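Local coordinates for nitroreductase family protein (Clostridium novyi, PDB 3G14) that probably acts as an FMN-dependent oxidoreductase of the nitroreductase family, though its substrate is not established, at residues B[25-30]-B[78-83]; B[50-55]-B[180-185]; B[132-137]-B[143-148]. All blocks are in the same frame, centred on the assembly; numbering follows the deposited sequence. Where two conformers were deposited one is given.

Contact 1. Residues B[25-30]-B[78-83]; sequences DKLLKI and SPMTIV. With ACT (acetate ion), chain G.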
loop_
_atom_site.group_PDB
_atom_site.type_symbol
_atom_site.label_atom_id
_atom_site.label_comp_id
_atom_site.label_asym_id
_atom_site.label_seq_id
_atom_site.Cartn_x
_atom_site.Cartn_y
_atom_site.Cartn_z
ATOM N N ASP B 25 6.281 22.819 1.176
ATOM C CA ASP B 25 4.828 22.693 1.084
ATOM C C ASP B 25 4.434 21.394 0.345
ATOM O O ASP B 25 3.491 20.690 0.747
ATOM C CB ASP B 25 4.246 23.900 0.364
ATOM C CG ASP B 25 4.561 23.904 -1.127
ATOM O OD1 ASP B 25 5.771 23.970 -1.480
ATOM O OD2 ASP B 25 3.598 23.807 -1.937
ATOM N N LYS B 26 5.165 21.079 -0.725
ATOM C CA LYS B 26 4.901 19.849 -1.481
ATOM C C LYS B 26 5.196 18.625 -0.629
ATOM O O LYS B 26 4.391 17.711 -0.584
ATOM C CB LYS B 26 5.698 19.796 -2.781
ATOM C CG LYS B 26 5.335 20.842 -3.856
ATOM C CD LYS B 26 5.910 20.390 -5.204
ATOM C CE LYS B 26 6.033 21.490 -6.239
ATOM N NZ LYS B 26 5.130 22.605 -5.998
ATOM N N LEU B 27 6.325 18.615 0.076
ATOM C CA LEU B 27 6.614 17.544 1.047
ATOM C C LEU B 27 5.504 17.366 2.089
ATOM O O LEU B 27 5.095 16.229 2.406
ATOM C CB LEU B 27 7.905 17.841 1.792
ATOM C CG LEU B 27 8.345 16.794 2.835
ATOM C CD1 LEU B 27 8.554 15.397 2.214
ATOM C CD2 LEU B 27 9.573 17.291 3.536
ATOM N N LEU B 28 5.019 18.465 2.649
ATOM C CA LEU B 28 4.029 18.291 3.679
ATOM C C LEU B 28 2.693 17.779 3.095
ATOM O O LEU B 28 1.985 17.056 3.779
ATOM C CB LEU B 28 3.888 19.531 4.545
ATOM C CG LEU B 28 5.150 19.899 5.353
ATOM C CD1 LEU B 28 4.935 21.225 6.051
ATOM C CD2 LEU B 28 5.551 18.816 6.379
ATOM N N LYS B 29 2.391 18.109 1.836
ATOM C CA LYS B 29 1.210 17.550 1.130
ATOM C C LYS B 29 1.350 16.029 0.905
ATOM O O LYS B 29 0.404 15.286 1.098
ATOM C CB LYS B 29 0.952 18.248 -0.211
ATOM C CG LYS B 29 0.301 19.622 -0.089
ATOM C CD LYS B 29 -0.212 20.143 -1.464
ATOM C CE LYS B 29 0.872 20.898 -2.237
ATOM N NZ LYS B 29 0.559 21.099 -3.696
ATOM N N ILE B 30 2.544 15.581 0.526
ATOM C CA ILE B 30 2.852 14.135 0.405
ATOM C C ILE B 30 2.612 13.423 1.756
ATOM O O ILE B 30 1.946 12.364 1.837
ATOM C CB ILE B 30 4.303 13.965 -0.124
ATOM C CG1 ILE B 30 4.405 14.569 -1.539
ATOM C CG2 ILE B 30 4.739 12.496 -0.109
ATOM C CD1 ILE B 30 5.852 14.824 -2.010
ATOM N N SER B 78 20.107 12.122 -4.144
ATOM C CA SER B 78 18.835 12.859 -4.058
ATOM C C SER B 78 18.841 13.842 -2.871
ATOM O O SER B 78 19.572 13.627 -1.925
ATOM C CB SER B 78 17.660 11.906 -3.891
ATOM O OG SER B 78 17.873 10.974 -2.837
ATOM N N PRO B 79 17.981 14.877 -2.897
ATOM C CA PRO B 79 18.009 15.821 -1.734
ATOM C C PRO B 79 17.603 15.229 -0.375
ATOM O O PRO B 79 18.087 15.697 0.648
ATOM C CB PRO B 79 17.086 16.976 -2.166
ATOM C CG PRO B 79 16.182 16.362 -3.212
ATOM C CD PRO B 79 17.030 15.309 -3.935
HETATM N N MSE B 80 16.699 14.249 -0.368
HETATM C CA MSE B 80 16.313 13.578 0.853
HETATM C C MSE B 80 15.833 12.153 0.623
HETATM O O MSE B 80 15.628 11.701 -0.511
HETATM C CB MSE B 80 15.219 14.392 1.572
HETATM C CG MSE B 80 13.963 14.453 0.824
HETATM SE SE MSE B 80 12.506 15.485 1.664
HETATM C CE MSE B 80 13.390 17.059 2.007
ATOM N N THR B 81 15.719 11.437 1.732
ATOM C CA THR B 81 15.156 10.095 1.774
ATOM C C THR B 81 14.088 10.045 2.860
ATOM O O THR B 81 14.236 10.660 3.918
ATOM C CB THR B 81 16.295 9.047 2.026
ATOM O OG1 THR B 81 17.075 8.906 0.833
ATOM C CG2 THR B 81 15.738 7.704 2.480
ATOM N N ILE B 82 12.984 9.366 2.565
ATOM C CA ILE B 82 11.909 9.155 3.553
ATOM C C ILE B 82 11.998 7.727 4.055
ATOM O O ILE B 82 11.998 6.802 3.252
ATOM C CB ILE B 82 10.510 9.455 2.976
ATOM C CG1 ILE B 82 10.443 10.923 2.531
ATOM C CG2 ILE B 82 9.435 9.182 4.025
ATOM C CD1 ILE B 82 9.256 11.335 1.656
ATOM N N VAL B 83 12.052 7.546 5.381
ATOM C CA VAL B 83 12.145 6.202 5.980
ATOM C C VAL B 83 10.862 5.893 6.793
ATOM O O VAL B 83 10.461 6.714 7.651
ATOM C CB VAL B 83 13.355 6.134 6.952
ATOM C CG1 VAL B 83 13.492 4.754 7.574
ATOM C CG2 VAL B 83 14.664 6.514 6.245
HETATM C C ACT G . -2.045 18.877 -5.518
HETATM O O ACT G . -1.902 17.899 -6.279
HETATM O OXT ACT G . -1.055 19.148 -4.817
HETATM C CH3 ACT G . -3.318 19.664 -5.417
#
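M80, a selenomethionine at the start of strand 80-86, meets L27 of helix 24-35 tip to tip. Its SE atom lies 3.9 Å from L27 CD2 and 4.0 Å from L27 CD1, so the selenium faces the fork of the leucine. The M80 chain bends at its last torsion (chi3 52°), and this brings CE to 4.1 Å from L27 CD2 as well. Two residues on, I82 points to the same side of the strand. Its CD1 approaches L27 CD1 at 4.2 Å, and the two side chains run past each other in opposite directions. With chi1 at -179°, L27 swings CG away from its own N, and the fork reaches the strand. Within the two segments CD2 meets only M80, while CD1 meets both M80 and I82. All three residues are buried, and the contact is wholly apolar. On the outer side of the helix, K29 NZ gives a 2.8 Å hydrogen bond to OXT of an acetate, probably from the crystallisation liquor. The strand lies between strands 46-51 and 144-151 in the central mixed sheet. Helix 24-35 covers one sheet face together with helix 99-117, whose I111 touches both I30 and I82.

Contact 2. Residues B[50-55]-B[180-185]; sequences VVESDK and TSFMES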
loop_
_atom_site.group_PDB
_atom_site.type_symbol
_atom_site.label_atom_id
_atom_site.label_comp_id
_atom_site.label_asym_id
_atom_site.label_seq_id
_atom_site.Cartn_x
_atom_site.Cartn_y
_atom_site.Cartn_z
ATOM N N VAL B 50 12.210 12.014 7.768
ATOM C CA VAL B 50 12.779 12.701 6.605
ATOM C C VAL B 50 14.285 12.807 6.838
ATOM O O VAL B 50 14.728 13.412 7.801
ATOM C CB VAL B 50 12.159 14.107 6.377
ATOM C CG1 VAL B 50 12.907 14.901 5.253
ATOM C CG2 VAL B 50 10.673 13.997 6.062
ATOM N N VAL B 51 15.074 12.190 5.979
ATOM C CA VAL B 51 16.537 12.249 6.152
ATOM C C VAL B 51 17.154 13.218 5.136
ATOM O O VAL B 51 17.140 12.938 3.904
ATOM C CB VAL B 51 17.211 10.865 6.020
ATOM C CG1 VAL B 51 18.733 11.016 6.168
ATOM C CG2 VAL B 51 16.584 9.855 7.001
ATOM N N GLU B 52 17.708 14.328 5.653
ATOM C CA GLU B 52 18.350 15.367 4.822
ATOM C C GLU B 52 19.862 15.430 4.981
ATOM O O GLU B 52 20.541 15.932 4.087
ATOM C CB GLU B 52 17.786 16.771 5.104
ATOM C CG GLU B 52 16.311 16.921 4.730
ATOM C CD GLU B 52 15.783 18.367 4.748
ATOM O OE1 GLU B 52 16.565 19.335 4.904
ATOM O OE2 GLU B 52 14.552 18.520 4.581
ATOM N N SER B 53 20.370 15.006 6.139
ATOM C CA SER B 53 21.814 15.077 6.419
ATOM C C SER B 53 22.581 14.167 5.486
ATOM O O SER B 53 22.292 12.967 5.426
ATOM C CB SER B 53 22.080 14.635 7.850
ATOM O OG SER B 53 23.460 14.418 8.077
ATOM N N ASP B 54 23.607 14.698 4.826
ATOM C CA ASP B 54 24.369 13.910 3.870
ATOM C C ASP B 54 25.086 12.757 4.560
ATOM O O ASP B 54 25.183 11.664 3.989
ATOM C CB ASP B 54 25.358 14.793 3.075
ATOM C CG ASP B 54 25.831 14.126 1.759
ATOM O OD1 ASP B 54 25.077 13.312 1.169
ATOM O OD2 ASP B 54 26.980 14.401 1.302
ATOM N N LYS B 55 25.550 12.980 5.785
ATOM C CA LYS B 55 26.238 11.952 6.556
ATOM C C LYS B 55 25.292 10.755 6.778
ATOM O O LYS B 55 25.705 9.576 6.683
ATOM C CB LYS B 55 26.733 12.550 7.891
ATOM C CG LYS B 55 27.535 11.606 8.778
ATOM C CD LYS B 55 26.656 10.650 9.596
ATOM C CE LYS B 55 27.473 9.737 10.557
ATOM N NZ LYS B 55 26.580 8.688 11.179
ATOM N N THR B 180 12.822 13.659 16.837
ATOM C CA THR B 180 13.027 15.078 16.543
ATOM C C THR B 180 12.004 15.553 15.484
ATOM O O THR B 180 12.053 15.160 14.320
ATOM C CB THR B 180 14.464 15.354 16.049
ATOM O OG1 THR B 180 15.399 14.954 17.065
ATOM C CG2 THR B 180 14.670 16.843 15.718
ATOM N N SER B 181 11.082 16.390 15.933
ATOM C CA SER B 181 10.018 16.948 15.108
ATOM C C SER B 181 10.501 17.665 13.843
ATOM O O SER B 181 11.312 18.600 13.909
ATOM C CB SER B 181 9.223 17.940 15.954
ATOM O OG SER B 181 8.247 18.600 15.174
ATOM N N PHE B 182 9.990 17.238 12.692
ATOM C CA PHE B 182 10.284 17.919 11.433
ATOM C C PHE B 182 9.701 19.343 11.490
ATOM O O PHE B 182 10.385 20.336 11.204
ATOM C CB PHE B 182 9.670 17.189 10.228
ATOM C CG PHE B 182 9.924 17.883 8.921
ATOM C CD1 PHE B 182 11.088 17.626 8.193
ATOM C CD2 PHE B 182 9.024 18.832 8.432
ATOM C CE1 PHE B 182 11.335 18.280 6.992
ATOM C CE2 PHE B 182 9.269 19.500 7.224
ATOM C CZ PHE B 182 10.424 19.231 6.510
HETATM N N MSE B 183 8.425 19.426 11.817
HETATM C CA MSE B 183 7.729 20.706 11.640
HETATM C C MSE B 183 8.106 21.744 12.675
HETATM O O MSE B 183 7.963 22.928 12.408
HETATM C CB MSE B 183 6.222 20.531 11.603
HETATM C CG MSE B 183 5.657 19.906 10.294
HETATM SE SE MSE B 183 3.891 19.429 10.728
HETATM C CE MSE B 183 3.149 21.249 10.623
ATOM N N GLU B 184 8.582 21.322 13.838
ATOM C CA GLU B 184 8.948 22.269 14.884
ATOM C C GLU B 184 10.411 22.664 14.798
ATOM O O GLU B 184 10.851 23.531 15.532
ATOM C CB GLU B 184 8.680 21.677 16.261
ATOM C CG GLU B 184 7.234 21.276 16.517
ATOM C CD GLU B 184 7.096 20.536 17.833
ATOM O OE1 GLU B 184 7.693 21.003 18.822
ATOM O OE2 GLU B 184 6.415 19.490 17.884
ATOM N N SER B 185 11.182 22.025 13.924
ATOM C CA SER B 185 12.616 22.312 13.853
ATOM C C SER B 185 12.946 23.379 12.804
ATOM O O SER B 185 12.230 23.548 11.812
ATOM C CB SER B 185 13.408 21.028 13.580
ATOM O OG SER B 185 13.335 20.152 14.704
#
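The ring of F182 has the carboxylate of E52 at its edge, near the ring plane, with E52 OE2 4.0 Å from F182 CE1. The carboxylate and ring planes are turned 67° apart, and the two side chains meet at about a right angle. M183 CG lies at another part of the edge, in plane. V50 approaches the ring obliquely: its CB is 4.1 Å from F182 CD1, and its CG1 is 4.1 Å from F182 CE1. A chi1 of 179° extends F182 out of the loop, so that the ring reaches the end of strand 46-51. L27 and L28 of helix 24-35 also touch it.

The loop is folded tightly behind the ring. A type I turn runs from F182 to S185. S181 OG accepts the backbone N-H of E184 at 3.1 Å, an ST motif, and S185 OG donates to S181 O at 2.7 Å. D170 also bonds S181 OG. At the other segment, OD1 of D176 accepts both backbone N-H groups, of E52 and S53, just as the chain leaves the strand for helix 54-63.

The two segments meet by van der Waals contact. E52 is placed at the slightly positive C-H rim of the ring, but at this distance any attraction between carboxylate and rim is probably slight.

Contact 3. Residues B[132-137]-B[143-148]; sequences KIKEAL and LRVVAL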
loop_
_atom_site.group_PDB
_atom_site.type_symbol
_atom_site.label_atom_id
_atom_site.label_comp_id
_atom_site.label_asym_id
_atom_site.label_seq_id
_atom_site.Cartn_x
_atom_site.Cartn_y
_atom_site.Cartn_z
ATOM N N LYS B 132 21.821 -1.306 11.090
ATOM C CA LYS B 132 22.637 -0.176 10.715
ATOM C C LYS B 132 21.786 1.054 10.491
ATOM O O LYS B 132 22.213 2.159 10.864
ATOM C CB LYS B 132 23.539 -0.481 9.504
ATOM C CG LYS B 132 24.773 -1.302 9.902
ATOM C CD LYS B 132 25.806 -0.432 10.649
ATOM C CE LYS B 132 26.621 -1.195 11.706
ATOM N NZ LYS B 132 27.589 -0.271 12.434
ATOM N N ILE B 133 20.603 0.896 9.911
ATOM C CA ILE B 133 19.730 2.070 9.733
ATOM C C ILE B 133 19.194 2.553 11.093
ATOM O O ILE B 133 19.140 3.757 11.376
ATOM C CB ILE B 133 18.594 1.832 8.722
ATOM C CG1 ILE B 133 19.214 1.664 7.307
ATOM C CG2 ILE B 133 17.565 3.033 8.782
ATOM C CD1 ILE B 133 18.235 1.357 6.198
ATOM N N LYS B 134 18.872 1.618 11.990
ATOM C CA LYS B 134 18.435 2.019 13.327
ATOM C C LYS B 134 19.513 2.766 14.083
ATOM O O LYS B 134 19.220 3.735 14.786
ATOM C CB LYS B 134 18.017 0.815 14.142
ATOM C CG LYS B 134 16.722 0.182 13.675
ATOM C CD LYS B 134 16.540 -1.091 14.485
ATOM C CE LYS B 134 15.165 -1.689 14.355
ATOM N NZ LYS B 134 15.082 -3.007 15.059
ATOM N N GLU B 135 20.758 2.307 13.965
ATOM C CA GLU B 135 21.887 2.999 14.580
ATOM C C GLU B 135 22.105 4.407 13.995
ATOM O O GLU B 135 22.375 5.354 14.733
ATOM C CB GLU B 135 23.159 2.142 14.476
ATOM C CG GLU B 135 23.080 0.874 15.327
ATOM C CD GLU B 135 24.196 -0.150 15.057
ATOM O OE1 GLU B 135 25.141 0.164 14.320
ATOM O OE2 GLU B 135 24.117 -1.277 15.607
ATOM N N ALA B 136 21.984 4.547 12.677
ATOM C CA ALA B 136 22.148 5.844 12.029
ATOM C C ALA B 136 21.101 6.863 12.463
ATOM O O ALA B 136 21.450 8.025 12.739
ATOM C CB ALA B 136 22.116 5.707 10.546
ATOM N N LEU B 137 19.835 6.418 12.500
ATOM C CA LEU B 137 18.681 7.299 12.720
ATOM C C LEU B 137 18.182 7.311 14.176
ATOM O O LEU B 137 17.193 7.967 14.488
ATOM C CB LEU B 137 17.569 6.935 11.748
ATOM C CG LEU B 137 17.981 6.847 10.255
ATOM C CD1 LEU B 137 16.793 6.640 9.291
ATOM C CD2 LEU B 137 18.768 8.079 9.858
ATOM N N LEU B 143 11.409 -1.313 17.321
ATOM C CA LEU B 143 10.663 -0.923 16.140
ATOM C C LEU B 143 11.263 -1.565 14.894
ATOM O O LEU B 143 12.344 -2.137 14.960
ATOM C CB LEU B 143 10.670 0.593 16.020
ATOM C CG LEU B 143 10.082 1.308 17.252
ATOM C CD1 LEU B 143 10.271 2.823 17.142
ATOM C CD2 LEU B 143 8.614 0.983 17.437
ATOM N N ARG B 144 10.559 -1.453 13.761
ATOM C CA ARG B 144 10.973 -2.074 12.502
ATOM C C ARG B 144 11.093 -1.002 11.436
ATOM O O ARG B 144 10.224 -0.140 11.340
ATOM C CB ARG B 144 9.989 -3.170 12.057
ATOM C CG ARG B 144 9.824 -4.317 13.078
ATOM C CD ARG B 144 11.122 -5.071 13.373
ATOM N NE ARG B 144 11.814 -5.507 12.151
ATOM C CZ ARG B 144 11.503 -6.578 11.420
ATOM N NH1 ARG B 144 10.511 -7.381 11.760
ATOM N NH2 ARG B 144 12.211 -6.854 10.334
ATOM N N VAL B 145 12.184 -1.044 10.671
ATOM C CA VAL B 145 12.326 -0.217 9.464
ATOM C C VAL B 145 11.676 -0.984 8.306
ATOM O O VAL B 145 12.190 -2.001 7.849
ATOM C CB VAL B 145 13.810 0.187 9.167
ATOM C CG1 VAL B 145 13.895 1.115 7.921
ATOM C CG2 VAL B 145 14.455 0.827 10.443
ATOM N N VAL B 146 10.545 -0.492 7.836
ATOM C CA VAL B 146 9.783 -1.207 6.809
ATOM C C VAL B 146 10.348 -1.011 5.390
ATOM O O VAL B 146 10.569 -1.974 4.650
ATOM C CB VAL B 146 8.270 -0.853 6.900
ATOM C CG1 VAL B 146 7.430 -1.550 5.782
ATOM C CG2 VAL B 146 7.675 -1.159 8.303
ATOM N N ALA B 147 10.525 0.247 5.003
ATOM C CA ALA B 147 10.978 0.629 3.685
ATOM C C ALA B 147 11.461 2.056 3.757
ATOM O O ALA B 147 11.273 2.733 4.762
ATOM C CB ALA B 147 9.854 0.470 2.613
ATOM N N LEU B 148 12.163 2.444 2.711
ATOM C CA LEU B 148 12.629 3.813 2.536
ATOM C C LEU B 148 12.626 4.145 1.047
ATOM O O LEU B 148 12.612 3.265 0.193
ATOM C CB LEU B 148 14.012 3.978 3.200
ATOM C CG LEU B 148 15.202 3.157 2.687
ATOM C CD1 LEU B 148 15.966 3.889 1.568
ATOM C CD2 LEU B 148 16.133 2.806 3.848
#
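I133 and K134 of helix 130-137 pack on V145 and L148 of strand 144-151 in a helix-loop-strand unit of the nitroreductase alpha+beta fold. Five residues join the two segments. The axes of helix 132-137 and strand 144-148 approach to 9.3 Å at 105°, so the helix runs across the strand.

V145 CG2 sits against two helix residues. It lies 4.0 Å from K134 CG and 4.2 Å from I133 CG2. V145 meets I133 at about a right angle, whereas the aliphatic part of K134 slides past it in the opposite direction. V145 and L148 both turn toward the helix although three residues apart. V146, with helical backbone angles, and A147 both pair with A84, consistent with a classic beta bulge that resets the alternation.

K134 stretches out beyond CG and lays its amine beside the start of the strand. NZ is 2.9 Å from L143 O, but CE is equally close to that oxygen, and the hydrogen bond is weak. The stronger partner of NZ is D141, in a salt bridge. R144 carries a second positive charge nearby, its NE 5.0 Å from K134 NZ. The strand is at the edge of the sheet within this chain: E130 pairs with R144 and takes the backbone N-H of V145, and K97 of the second subunit donates to V146 O.

Away from the K134 amine the interface is apolar. Its tightest point is at the far end of I133, where CD1 presses to 3.5 Å from L148 CD2.

All three contacts are buried and reach the same mixed sheet, but from different places. Contacts 1 and 3 lie on opposite sides of the chain's centre, about 17 Å apart between their centres. Contact 1 is purely hydrophobic. Contact 3 adds a buried lysine amine paired with D141, and its strand also meets the second subunit. Contact 2 lies farthest from the chain centre and joins a late loop to a strand end through an aromatic ring and a carboxylate. It continues contact 1 directly: L27 CD2 is 3.7 Å from F182 CZ, and strands 80-86 and 46-51 are neighbours. Contacts 1 and 3 share a seam too, where V83 CG1 meets V145 CG1 at 3.7 Å.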